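PDB 1FX4: receptor-type adenylate cyclase GRESAG 4.3 from Trypanosoma brucei, which catalyses the conversion of ATP to 3',5'-cyclic AMP and diphosphate through its magnesium-dependent catalytic domain and could act as a receptor. Local coordinates for residues V176-A181 / L194-L199. Numbering follows the deposited sequence.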
ATOM      1  N   VAL A 176      -0.626  21.019  -1.710  1.00 19.81           N
ATOM      2  CA  VAL A 176       0.604  20.564  -2.358  1.00 19.20           C
ATOM      3  C   VAL A 176       1.765  21.171  -1.590  1.00 19.32           C
ATOM      4  O   VAL A 176       1.862  22.395  -1.458  1.00 19.69           O
ATOM      5  CB  VAL A 176       0.702  21.036  -3.834  1.00 18.81           C
ATOM      6  CG1 VAL A 176       2.030  20.620  -4.423  1.00 19.15           C
ATOM      7  CG2 VAL A 176      -0.439  20.446  -4.662  1.00 18.93           C
ATOM      8  N   LEU A 177       2.610  20.311  -1.033  1.00 19.37           N
ATOM      9  CA  LEU A 177       3.763  20.760  -0.277  1.00 20.19           C
ATOM     10  C   LEU A 177       5.044  20.414  -0.988  1.00 20.40           C
ATOM     11  O   LEU A 177       5.193  19.328  -1.515  1.00 19.92           O
ATOM     12  CB  LEU A 177       3.819  20.111   1.115  1.00 20.43           C
ATOM     13  CG  LEU A 177       2.669  20.390   2.073  1.00 20.30           C
ATOM     14  CD1 LEU A 177       2.998  19.764   3.412  1.00 21.23           C
ATOM     15  CD2 LEU A 177       2.459  21.886   2.206  1.00 21.30           C
ATOM     16  N   MET A 178       5.975  21.356  -0.970  1.00 21.47           N
ATOM     17  CA  MET A 178       7.280  21.150  -1.562  1.00 21.49           C
ATOM     18  C   MET A 178       8.271  21.414  -0.462  1.00 21.14           C
ATOM     19  O   MET A 178       8.117  22.364   0.301  1.00 21.01           O
ATOM     20  CB  MET A 178       7.552  22.168  -2.676  1.00 22.80           C
ATOM     21  CG  MET A 178       6.571  22.155  -3.812  1.00 24.82           C
ATOM     22  SD  MET A 178       7.007  23.507  -4.950  1.00 27.96           S
ATOM     23  CE  MET A 178       6.409  24.921  -4.025  1.00 26.46           C
ATOM     24  N   THR A 179       9.294  20.581  -0.373  1.00 20.91           N
ATOM     25  CA  THR A 179      10.325  20.819   0.618  1.00 21.70           C
ATOM     26  C   THR A 179      11.186  21.950   0.056  1.00 21.90           C
ATOM     27  O   THR A 179      11.093  22.287  -1.137  1.00 21.08           O
ATOM     28  CB  THR A 179      11.240  19.604   0.780  1.00 21.20           C
ATOM     29  OG1 THR A 179      11.865  19.326  -0.483  1.00 21.04           O
ATOM     30  CG2 THR A 179      10.437  18.388   1.232  1.00 21.52           C
ATOM     31  N   HIS A 180      12.018  22.530   0.916  1.00 23.40           N
ATOM     32  CA  HIS A 180      12.930  23.580   0.502  1.00 24.54           C
ATOM     33  C   HIS A 180      13.800  23.052  -0.640  1.00 24.41           C
ATOM     34  O   HIS A 180      14.025  23.746  -1.624  1.00 24.23           O
ATOM     35  CB  HIS A 180      13.810  24.002   1.682  1.00 26.27           C
ATOM     36  CG  HIS A 180      14.825  25.048   1.337  1.00 28.71           C
ATOM     37  ND1 HIS A 180      14.516  26.389   1.249  1.00 29.83           N
ATOM     38  CD2 HIS A 180      16.143  24.946   1.038  1.00 29.46           C
ATOM     39  CE1 HIS A 180      15.593  27.066   0.906  1.00 29.57           C
ATOM     40  NE2 HIS A 180      16.597  26.217   0.770  1.00 30.06           N
ATOM     41  N   ALA A 181      14.247  21.803  -0.523  1.00 25.03           N
ATOM     42  CA  ALA A 181      15.089  21.198  -1.548  1.00 25.28           C
ATOM     43  C   ALA A 181      14.416  21.145  -2.918  1.00 25.27           C
ATOM     44  O   ALA A 181      15.048  21.436  -3.924  1.00 25.46           O
ATOM     45  CB  ALA A 181      15.547  19.818  -1.117  1.00 26.31           C
ATOM     46  N   LEU A 194       5.347  30.527 -10.265  1.00 33.43           N
ATOM     47  CA  LEU A 194       4.478  29.854  -9.299  1.00 32.41           C
ATOM     48  C   LEU A 194       3.955  30.747  -8.190  1.00 31.81           C
ATOM     49  O   LEU A 194       4.581  31.742  -7.823  1.00 32.20           O
ATOM     50  CB  LEU A 194       5.241  28.710  -8.639  1.00 31.76           C
ATOM     51  CG  LEU A 194       5.895  27.674  -9.549  1.00 32.34           C
ATOM     52  CD1 LEU A 194       6.838  26.821  -8.711  1.00 31.83           C
ATOM     53  CD2 LEU A 194       4.837  26.827 -10.232  1.00 32.43           C
ATOM     54  N   ASP A 195       2.799  30.369  -7.656  1.00 30.34           N
ATOM     55  CA  ASP A 195       2.185  31.079  -6.548  1.00 29.83           C
ATOM     56  C   ASP A 195       2.476  30.153  -5.369  1.00 29.09           C
ATOM     57  O   ASP A 195       1.942  29.048  -5.298  1.00 28.04           O
ATOM     58  CB  ASP A 195       0.679  31.211  -6.771  1.00 31.09           C
ATOM     59  CG  ASP A 195      -0.000  32.079  -5.716  1.00 32.36           C
ATOM     60  OD1 ASP A 195       0.506  32.180  -4.570  1.00 32.37           O
ATOM     61  OD2 ASP A 195      -1.063  32.655  -6.039  1.00 33.91           O
ATOM     62  N   VAL A 196       3.352  30.593  -4.478  1.00 28.59           N
ATOM     63  CA  VAL A 196       3.754  29.778  -3.344  1.00 29.48           C
ATOM     64  C   VAL A 196       3.635  30.517  -2.022  1.00 29.87           C
ATOM     65  O   VAL A 196       3.796  31.736  -1.968  1.00 30.15           O
ATOM     66  CB  VAL A 196       5.224  29.304  -3.532  1.00 29.31           C
ATOM     67  CG1 VAL A 196       5.692  28.479  -2.347  1.00 29.21           C
ATOM     68  CG2 VAL A 196       5.356  28.498  -4.809  1.00 28.79           C
ATOM     69  N   THR A 197       3.336  29.768  -0.968  1.00 30.13           N
ATOM     70  CA  THR A 197       3.224  30.312   0.379  1.00 30.47           C
ATOM     71  C   THR A 197       4.206  29.565   1.268  1.00 30.86           C
ATOM     72  O   THR A 197       4.236  28.329   1.285  1.00 29.60           O
ATOM     73  CB  THR A 197       1.799  30.146   0.958  1.00 31.14           C
ATOM     74  OG1 THR A 197       0.909  31.046   0.290  1.00 32.68           O
ATOM     75  CG2 THR A 197       1.774  30.446   2.466  1.00 30.91           C
ATOM     76  N   THR A 198       5.052  30.314   1.967  1.00 30.88           N
ATOM     77  CA  THR A 198       6.016  29.694   2.864  1.00 31.79           C
ATOM     78  C   THR A 198       5.273  29.266   4.113  1.00 31.79           C
ATOM     79  O   THR A 198       4.488  30.026   4.669  1.00 32.16           O
ATOM     80  CB  THR A 198       7.129  30.667   3.267  1.00 32.70           C
ATOM     81  OG1 THR A 198       6.555  31.752   4.008  1.00 35.71           O
ATOM     82  CG2 THR A 198       7.806  31.223   2.034  1.00 32.26           C
ATOM     83  N   LEU A 199       5.480  28.023   4.517  1.00 31.84           N
ATOM     84  CA  LEU A 199       4.835  27.483   5.703  1.00 32.69           C
ATOM     85  C   LEU A 199       5.803  27.423   6.871  1.00 33.48           C
ATOM     86  O   LEU A 199       5.391  27.253   8.018  1.00 34.15           O
ATOM     87  CB  LEU A 199       4.263  26.094   5.411  1.00 32.03           C
ATOM     88  CG  LEU A 199       2.772  26.032   5.062  1.00 33.34           C
ATOM     89  CD1 LEU A 199       2.330  27.246   4.285  1.00 32.32           C
ATOM     90  CD2 LEU A 199       2.461  24.748   4.310  1.00 31.87           C
TER
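Leu177 and Leu199 have their CA atoms 9.1 Å apart, and those of Met178 and Val196 are separated by 9.5 Å, roughly twice the spacing of adjacent strands. Strand 211-216 lies between strand 176-179 and the edge strand 196-202 and runs antiparallel to both; no hydrogen bond joins the two segments directly. They belong to the mixed sheet of the class III adenylyl cyclase catalytic domain, whose core is a ferredoxin-like alpha/beta fold, and a link rich in helix connects them. Two apolar pairs meet past the middle strand, Leu177 with Leu199 and Met178 with Val196, one on each face of the sheet.

Leucine suits the first pair because its branched end places a methyl well beyond the backbone. Leu177 CD2 meets Leu199 CD2 at 3.6 Å, the two side chains crossing at about a right angle. The torsions of Leu199, chi1 -97° and chi2 34°, are not staggered values. Ala171 and Leu227 also pack against Leu177.

On the other face, buried Met178 lies near Val75 of helix 71-87, while Val196 rests on Tyr214 of the middle strand. Methionine supplies a long, flexible arm, and beta-branched valine fits an extended strand while offering two methyls. The Met178 chain is extended through chi2 and turns at the thioether (chi3 -75°), bringing its terminal methyl tip to tip with Val196: Met178 CE lies 3.8 Å from Val196 CG2 and 4.0 Å from Val196 CG1.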